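Local coordinates for endo-N-acetyl-beta-D-glucosaminidase (Hypocrea jecorina, PDB 4AC1), which hydrolyses the bond between the two core N-acetylglucosamines of N-linked glycans, and is responsible for deglycosylating the cellulases that the fungus makes, at residues 35-40 against 77-82; 121-126 against 151-156; 6-11 against 253-258. One frame throughout, in Å; residues are numbered along the deposited sequence. Where two conformers were deposited one is given.

Contact 1 (35-40 against 77-82); sequences HLIVCS and KVMGMV
The imidazole of His35 is met obliquely by two residues of the 77-82 strand. Its CD2 lies 3.6 Å from Lys77 CB, and Met79 SD sits 4.9 Å from the ring centroid; Trp185 adds an edge-to-face partner from elsewhere in the fold. Further along, Ile37 turns its branches to different neighbours: CG1 runs beside Met79 CB, while the Ile37 and Met81 side chains cross at about a right angle, with Ile37 CG2 3.5 Å from Met81 CB. Met81 is folded rather than extended, turned at CG (chi2 -94°) and again at the sulfur, which curls CE back to 3.7 Å from Cys39 CB and 3.3 Å from Ser40 OG. Ser40, which follows a cis peptide bond, has its hydroxyl hydrogen-bonded to Gln10 NE2. Four backbone bonds hold the strands in parallel, from Leu36 N to Lys77 O at 3.0 Å through to Met81 N on Val38 O at 2.9 Å. On the other face, Val38 and Val78 pack against helix 62-73. Neighbouring parallel strands covered by a helix are the repeating theme of the (beta/alpha)8 barrel of glycoside hydrolase family 18, with Met81 here beside Asp125 of a zinc site.

Contact 2 (121-126 against 151-156); sequences GMDLDV and LITLAP
Gly121 to Leu124 run parallel to Leu151 to Leu154, their short axes 15° apart, in a ladder that begins with Met122 N on Leu151 O and weakens at its far end, where Ala155 N is 3.5 Å from Leu124 O. The strands are closest at the start, where Gly121 has no side chain and its CA comes within 2.9 Å of Leu151 O. Two residues on, the carboxylate of Asp123 is held through both oxygens. Thr153 OG1 donates to Asp123 OD1 at 2.7 Å, reaching its anti side from 31° out of the carboxylate plane; with OG1 set between the backbone N and the carbonyl carbon (chi1 63°), Thr153 turns its hydroxyl across to its neighbour. Asp123 OD2 is hydrogen-bonded to Tyr8 OH, so the buried acid links distant strands, and Asn187 ND2 adds a weak bond to OD1. Asp125 extends past the methyl of Ala155, its OD1 3.5 Å from Ala155 CB. As the strands part, a water takes over the pairing, donating to Leu124 O at 2.7 Å and accepting from Val126 N and Ala155 N. A second water bridges Val126 O and Ala155 O. Ile152 and Leu154 point instead to helix 132-146, which connects the two strands as a beta-alpha-beta crossover. Asp125 binds zinc in a crystal structure of this protein, though no zinc is bound to it in this model; with Asp123 and Glu127 it spells the DXDXE signature of family 18, placed at the C-terminal mouth of the barrel where this family has its active site.

Contact 3 (6-11 against 253-258); sequences IVYFQT and MGWEYF
Glu256 CG stands between its own backbone N and carbonyl carbon (chi1 55°), and a further bend at chi2 carries the carboxylate to the backbone of Gln10 and Thr11. There three donors grip it, all from the syn side. Glu256 OE1 accepts Thr11 N at 2.9 Å in a nearly straight bond, and also Gln10 N, which approaches 34° out of the carboxylate plane; Glu256 OE2 takes Thr11 OG1 at 2.6 Å. A water joins in, linking Glu256 OE1, Thr11 O and Phe258 N. With an alanine here the carboxylate is gone, which is likely to leave both N-H groups and the threonine hydroxyl without their mate. Beside the carboxylate, Thr11 CG2 sits over the centre of the Phe258 ring, 3.6 Å from the centroid, in a CH-pi contact. Trp255, joined to Glu256 by a cis peptide, sends CE3 to 3.5 Å from Tyr8 CG, the two rings oblique at 52°. The edge of its indole meets Gln10 NE2, itself hydrogen-bonded to Ser40 OG, at 3.4 Å from Trp255 CH2, with the amide plane almost perpendicular to the ring. Met253 SD lies at the edge of the Tyr8 ring, 3.6 Å from Tyr8 CE1, a Met-aromatic contact. Val7 CG1 packs on Tyr257 CB on the opposite face of the strand from Ile6. Gly254 pairs with Ile6 and Tyr8 through its N and O, joining strand 4-9 to strand 251-255 and so closing the (beta/alpha)8 barrel. Strand 35-42 borders 4-9 on its other side, Asn187 of strand 185-189 touches Tyr8 and Met253, and helix 24-27 covers Tyr257.

How the contacts relate
Strand 4-9 comes near the N terminus, but its partner in contact 3 arrives only after 241 intervening residues, so that contact joins the first strand of the barrel to the last and closes the cylinder. The other two are nested inside this long loop and follow one another without crossing. Contact 1 closes a 36-residue excursion through helix 62-73, and contact 2 a shorter one through helix 132-146. Shared borders make them continuous: strand 35-42 lies beside 4-9, with a backbone bond between Ile37 and Phe9, and 77-83 beside 121-125, where Gly80 pairs with Asp123. Side chains also join the contacts across the barrel interior.

Contact 1 (35-40 against 77-82)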
# COMPACT_ATOMS: atom_id res chain seq x y z
N HIS A 35 -9.10 -3.58 1.93
CA HIS A 35 -8.20 -2.62 2.57
C HIS A 35 -8.23 -1.29 1.87
O HIS A 35 -8.17 -1.25 0.63
CB HIS A 35 -6.76 -3.15 2.55
CG HIS A 35 -6.60 -4.45 3.27
ND1 HIS A 35 -6.91 -5.66 2.69
CD2 HIS A 35 -6.23 -4.71 4.54
CE1 HIS A 35 -6.73 -6.62 3.58
NE2 HIS A 35 -6.32 -6.07 4.71
N LEU A 36 -8.27 -0.20 2.64
CA LEU A 36 -8.17 1.15 2.11
C LEU A 36 -6.93 1.75 2.77
O LEU A 36 -6.86 1.79 4.01
CB LEU A 36 -9.43 1.96 2.46
CG LEU A 36 -9.65 3.36 1.86
CD1 LEU A 36 -8.73 4.43 2.45
CD2 LEU A 36 -9.61 3.38 0.32
N ILE A 37 -5.97 2.21 1.96
CA ILE A 37 -4.71 2.75 2.47
C ILE A 37 -4.68 4.27 2.28
O ILE A 37 -4.54 4.77 1.16
CB ILE A 37 -3.46 2.06 1.83
CG1 ILE A 37 -3.54 0.54 2.01
CG2 ILE A 37 -2.18 2.62 2.46
CD1 ILE A 37 -2.35 -0.24 1.45
N VAL A 38 -4.85 4.98 3.40
CA VAL A 38 -4.79 6.45 3.43
C VAL A 38 -3.32 6.86 3.36
O VAL A 38 -2.50 6.36 4.12
CB VAL A 38 -5.45 7.01 4.71
CG1 VAL A 38 -5.29 8.53 4.81
CG2 VAL A 38 -6.93 6.62 4.74
N CYS A 39 -3.01 7.77 2.44
CA CYS A 39 -1.62 8.10 2.15
C CYS A 39 -1.51 9.49 1.51
O CYS A 39 -2.53 10.05 1.14
CB CYS A 39 -1.00 7.03 1.22
SG CYS A 39 -1.81 6.83 -0.39
N SER A 40 -0.31 10.06 1.39
CA SER A 40 0.93 9.55 1.95
C SER A 40 1.32 10.33 3.20
O SER A 40 1.42 11.56 3.18
CB SER A 40 2.07 9.64 0.94
OG SER A 40 1.79 8.86 -0.21
N LYS A 77 -10.51 -2.88 6.22
CA LYS A 77 -9.43 -2.51 7.13
C LYS A 77 -8.82 -1.21 6.63
O LYS A 77 -8.42 -1.10 5.45
CB LYS A 77 -8.37 -3.61 7.18
CG LYS A 77 -8.87 -4.99 7.60
CD LYS A 77 -9.54 -4.99 8.96
CE LYS A 77 -10.08 -6.37 9.29
NZ LYS A 77 -9.99 -6.65 10.74
N VAL A 78 -8.77 -0.21 7.50
CA VAL A 78 -8.23 1.09 7.12
C VAL A 78 -6.80 1.19 7.64
O VAL A 78 -6.56 1.11 8.84
CB VAL A 78 -9.12 2.26 7.60
CG1 VAL A 78 -8.45 3.61 7.32
CG2 VAL A 78 -10.48 2.20 6.91
N MET A 79 -5.87 1.38 6.71
CA MET A 79 -4.44 1.48 7.00
C MET A 79 -3.92 2.85 6.59
O MET A 79 -4.61 3.60 5.88
CB MET A 79 -3.67 0.46 6.16
CG MET A 79 -4.03 -0.98 6.45
SD MET A 79 -3.30 -2.16 5.30
CE MET A 79 -1.53 -1.94 5.63
N GLY A 80 -2.71 3.16 7.01
CA GLY A 80 -1.96 4.28 6.46
C GLY A 80 -0.80 3.76 5.63
O GLY A 80 -0.44 2.57 5.73
N MET A 81 -0.23 4.64 4.81
CA MET A 81 1.08 4.41 4.21
C MET A 81 1.93 5.62 4.51
O MET A 81 1.44 6.76 4.43
CB MET A 81 0.99 4.16 2.71
CG MET A 81 2.33 4.07 2.01
SD MET A 81 2.89 5.65 1.29
CE MET A 81 2.04 5.59 -0.29
N VAL A 82 3.17 5.36 4.88
CA VAL A 82 4.18 6.40 5.06
C VAL A 82 5.27 6.22 4.00
O VAL A 82 5.65 5.08 3.66
CB VAL A 82 4.77 6.38 6.52
CG1 VAL A 82 5.37 5.02 6.85
CG2 VAL A 82 5.78 7.50 6.75

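Contact 2 (121-126 against 151-156)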
# COMPACT_ATOMS: atom_id res chain seq x y z
N GLY A 121 -3.25 -0.62 10.36
CA GLY A 121 -2.01 -1.09 9.77
C GLY A 121 -1.25 0.06 9.18
O GLY A 121 -1.74 1.18 9.08
N MET A 122 -0.00 -0.23 8.83
CA MET A 122 0.88 0.73 8.20
C MET A 122 1.68 0.06 7.08
O MET A 122 2.33 -0.96 7.28
CB MET A 122 1.82 1.37 9.25
CG MET A 122 2.73 2.49 8.71
SD MET A 122 1.90 3.91 7.98
CE MET A 122 0.74 4.30 9.28
N ASP A 123 1.63 0.70 5.90
CA ASP A 123 2.41 0.32 4.73
C ASP A 123 3.65 1.21 4.71
O ASP A 123 3.55 2.43 4.80
CB ASP A 123 1.57 0.53 3.46
CG ASP A 123 2.24 0.04 2.18
OD1 ASP A 123 2.78 -1.09 2.13
OD2 ASP A 123 2.19 0.79 1.18
N LEU A 124 4.81 0.57 4.64
CA LEU A 124 6.09 1.26 4.54
C LEU A 124 6.53 1.23 3.09
O LEU A 124 7.08 0.23 2.61
CB LEU A 124 7.16 0.62 5.44
CG LEU A 124 6.94 0.46 6.94
CD1 LEU A 124 6.41 1.72 7.60
CD2 LEU A 124 6.02 -0.69 7.25
N ASP A 125 6.23 2.32 2.37
CA ASP A 125 6.49 2.42 0.93
C ASP A 125 7.79 3.17 0.74
O ASP A 125 7.82 4.40 0.66
CB ASP A 125 5.32 3.13 0.26
CG ASP A 125 5.41 3.15 -1.26
OD1 ASP A 125 6.40 2.69 -1.86
OD2 ASP A 125 4.44 3.69 -1.85
N VAL A 126 8.88 2.42 0.71
CA VAL A 126 10.22 3.00 0.79
C VAL A 126 10.76 3.21 -0.61
O VAL A 126 11.10 2.26 -1.32
CB VAL A 126 11.16 2.10 1.63
CG1 VAL A 126 12.54 2.73 1.74
CG2 VAL A 126 10.55 1.84 3.03
N LEU A 151 -1.55 -4.61 10.97
CA LEU A 151 -1.08 -4.94 9.63
C LEU A 151 0.18 -4.17 9.29
O LEU A 151 0.22 -2.96 9.44
CB LEU A 151 -2.16 -4.70 8.57
CG LEU A 151 -3.40 -5.58 8.76
CD1 LEU A 151 -4.47 -5.19 7.76
CD2 LEU A 151 -3.07 -7.08 8.64
N ILE A 152 1.23 -4.88 8.89
CA ILE A 152 2.47 -4.24 8.46
C ILE A 152 2.78 -4.73 7.06
O ILE A 152 2.93 -5.93 6.83
CB ILE A 152 3.66 -4.54 9.41
CG1 ILE A 152 3.34 -4.05 10.83
CG2 ILE A 152 4.94 -3.86 8.91
CD1 ILE A 152 4.40 -4.35 11.89
N THR A 153 2.87 -3.79 6.12
CA THR A 153 3.16 -4.14 4.74
C THR A 153 4.28 -3.26 4.19
O THR A 153 4.65 -2.25 4.80
CB THR A 153 1.89 -4.04 3.85
OG1 THR A 153 1.43 -2.69 3.82
CG2 THR A 153 0.78 -4.89 4.41
N LEU A 154 4.85 -3.67 3.06
CA LEU A 154 5.78 -2.83 2.32
C LEU A 154 5.34 -2.79 0.88
O LEU A 154 4.50 -3.60 0.47
CB LEU A 154 7.22 -3.32 2.46
CG LEU A 154 7.80 -3.23 3.87
CD1 LEU A 154 7.59 -4.54 4.65
CD2 LEU A 154 9.25 -2.80 3.83
N ALA A 155 5.91 -1.87 0.10
CA ALA A 155 5.57 -1.72 -1.31
C ALA A 155 6.83 -1.79 -2.18
O ALA A 155 7.19 -0.82 -2.85
CB ALA A 155 4.82 -0.40 -1.52
N PRO A 156 7.52 -2.95 -2.21
CA PRO A 156 8.65 -3.10 -3.13
C PRO A 156 8.19 -2.96 -4.58
O PRO A 156 7.09 -3.37 -4.92
CB PRO A 156 9.09 -4.54 -2.88
CG PRO A 156 7.86 -5.24 -2.40
CD PRO A 156 7.12 -4.23 -1.59
O HOH W 1 8.52 -0.45 0.38
O HOH W 2 9.64 0.49 -3.06

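Contact 3 (6-11 against 253-258)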
# COMPACT_ATOMS: atom_id res chain seq x y z
N ILE A 6 -7.08 -3.98 -2.53
CA ILE A 6 -6.51 -2.88 -1.78
C ILE A 6 -6.50 -1.65 -2.66
O ILE A 6 -6.09 -1.72 -3.81
CB ILE A 6 -5.06 -3.22 -1.42
CG1 ILE A 6 -5.01 -4.46 -0.51
CG2 ILE A 6 -4.34 -2.03 -0.77
CD1 ILE A 6 -3.88 -5.40 -0.82
N VAL A 7 -6.97 -0.52 -2.14
CA VAL A 7 -6.98 0.74 -2.88
C VAL A 7 -6.21 1.80 -2.08
O VAL A 7 -6.51 2.04 -0.89
CB VAL A 7 -8.41 1.24 -3.12
CG1 VAL A 7 -8.41 2.70 -3.63
CG2 VAL A 7 -9.14 0.32 -4.09
N TYR A 8 -5.21 2.40 -2.72
CA TYR A 8 -4.52 3.55 -2.18
C TYR A 8 -5.31 4.82 -2.44
O TYR A 8 -5.81 5.04 -3.56
CB TYR A 8 -3.14 3.70 -2.81
CG TYR A 8 -2.08 2.73 -2.34
CD1 TYR A 8 -1.89 1.48 -2.95
CD2 TYR A 8 -1.24 3.06 -1.27
CE1 TYR A 8 -0.90 0.60 -2.50
CE2 TYR A 8 -0.25 2.19 -0.82
CZ TYR A 8 -0.09 0.97 -1.44
OH TYR A 8 0.89 0.09 -1.02
N PHE A 9 -5.43 5.65 -1.40
CA PHE A 9 -6.24 6.86 -1.41
C PHE A 9 -5.33 8.02 -1.01
O PHE A 9 -5.16 8.31 0.18
CB PHE A 9 -7.39 6.67 -0.40
CG PHE A 9 -8.44 7.76 -0.41
CD1 PHE A 9 -9.46 7.77 -1.36
CD2 PHE A 9 -8.42 8.76 0.56
CE1 PHE A 9 -10.43 8.79 -1.35
CE2 PHE A 9 -9.38 9.76 0.58
CZ PHE A 9 -10.39 9.78 -0.37
N GLN A 10 -4.67 8.62 -2.01
CA GLN A 10 -3.72 9.73 -1.79
C GLN A 10 -4.35 11.09 -2.08
O GLN A 10 -4.23 12.03 -1.29
CB GLN A 10 -2.43 9.59 -2.61
CG GLN A 10 -1.38 10.58 -2.13
CD GLN A 10 -0.15 10.61 -2.99
OE1 GLN A 10 -0.17 11.12 -4.11
NE2 GLN A 10 0.94 10.09 -2.47
N THR A 11 -5.01 11.18 -3.24
CA THR A 11 -5.73 12.39 -3.64
C THR A 11 -7.07 12.37 -2.92
O THR A 11 -7.92 11.51 -3.18
CB THR A 11 -5.93 12.43 -5.16
OG1 THR A 11 -4.65 12.39 -5.79
CG2 THR A 11 -6.64 13.72 -5.59
N MET A 253 -3.63 -4.54 -5.69
CA MET A 253 -3.74 -3.18 -5.20
C MET A 253 -3.76 -2.21 -6.37
O MET A 253 -3.22 -2.50 -7.44
CB MET A 253 -2.67 -2.82 -4.14
CG MET A 253 -1.22 -2.73 -4.61
SD MET A 253 -0.81 -1.24 -5.55
CE MET A 253 0.95 -1.21 -5.23
N GLY A 254 -4.42 -1.08 -6.15
CA GLY A 254 -4.52 -0.04 -7.17
C GLY A 254 -3.98 1.30 -6.71
O GLY A 254 -4.41 1.82 -5.66
N TRP A 255 -3.06 1.85 -7.49
CA TRP A 255 -2.57 3.23 -7.32
C TRP A 255 -3.17 4.10 -8.43
O TRP A 255 -2.81 3.92 -9.60
CB TRP A 255 -1.03 3.29 -7.39
CG TRP A 255 -0.60 4.69 -7.12
CD1 TRP A 255 -0.49 5.70 -8.03
CD2 TRP A 255 -0.31 5.26 -5.84
NE1 TRP A 255 -0.13 6.87 -7.39
CE2 TRP A 255 -0.02 6.62 -6.04
CE3 TRP A 255 -0.26 4.74 -4.53
CZ2 TRP A 255 0.33 7.48 -4.99
CZ3 TRP A 255 0.08 5.60 -3.48
CH2 TRP A 255 0.37 6.95 -3.72
N GLU A 256 -4.08 5.03 -8.14
CA GLU A 256 -4.73 5.24 -6.84
C GLU A 256 -6.21 5.55 -7.12
O GLU A 256 -6.66 5.55 -8.28
CB GLU A 256 -4.07 6.40 -6.07
CG GLU A 256 -4.03 7.69 -6.87
CD GLU A 256 -4.23 8.95 -6.03
OE1 GLU A 256 -4.86 8.89 -4.95
OE2 GLU A 256 -3.74 10.01 -6.47
N TYR A 257 -6.99 5.81 -6.08
CA TYR A 257 -8.44 5.77 -6.23
C TYR A 257 -9.08 6.76 -7.21
O TYR A 257 -9.78 6.34 -8.15
CB TYR A 257 -9.13 5.93 -4.87
CG TYR A 257 -10.64 6.00 -4.94
CD1 TYR A 257 -11.40 4.93 -5.44
CD2 TYR A 257 -11.32 7.13 -4.49
CE1 TYR A 257 -12.79 5.00 -5.48
CE2 TYR A 257 -12.72 7.21 -4.54
CZ TYR A 257 -13.45 6.13 -5.03
OH TYR A 257 -14.83 6.17 -5.08
N PHE A 258 -8.86 8.05 -6.97
CA PHE A 258 -9.82 9.09 -7.39
C PHE A 258 -10.12 9.22 -8.88
O PHE A 258 -11.17 9.74 -9.25
CB PHE A 258 -9.41 10.47 -6.85
CG PHE A 258 -8.44 11.19 -7.73
CD1 PHE A 258 -7.13 10.74 -7.87
CD2 PHE A 258 -8.84 12.32 -8.45
CE1 PHE A 258 -6.23 11.40 -8.69
CE2 PHE A 258 -7.96 12.99 -9.28
CZ PHE A 258 -6.66 12.54 -9.40
O HOH W 3 -7.63 8.91 -4.45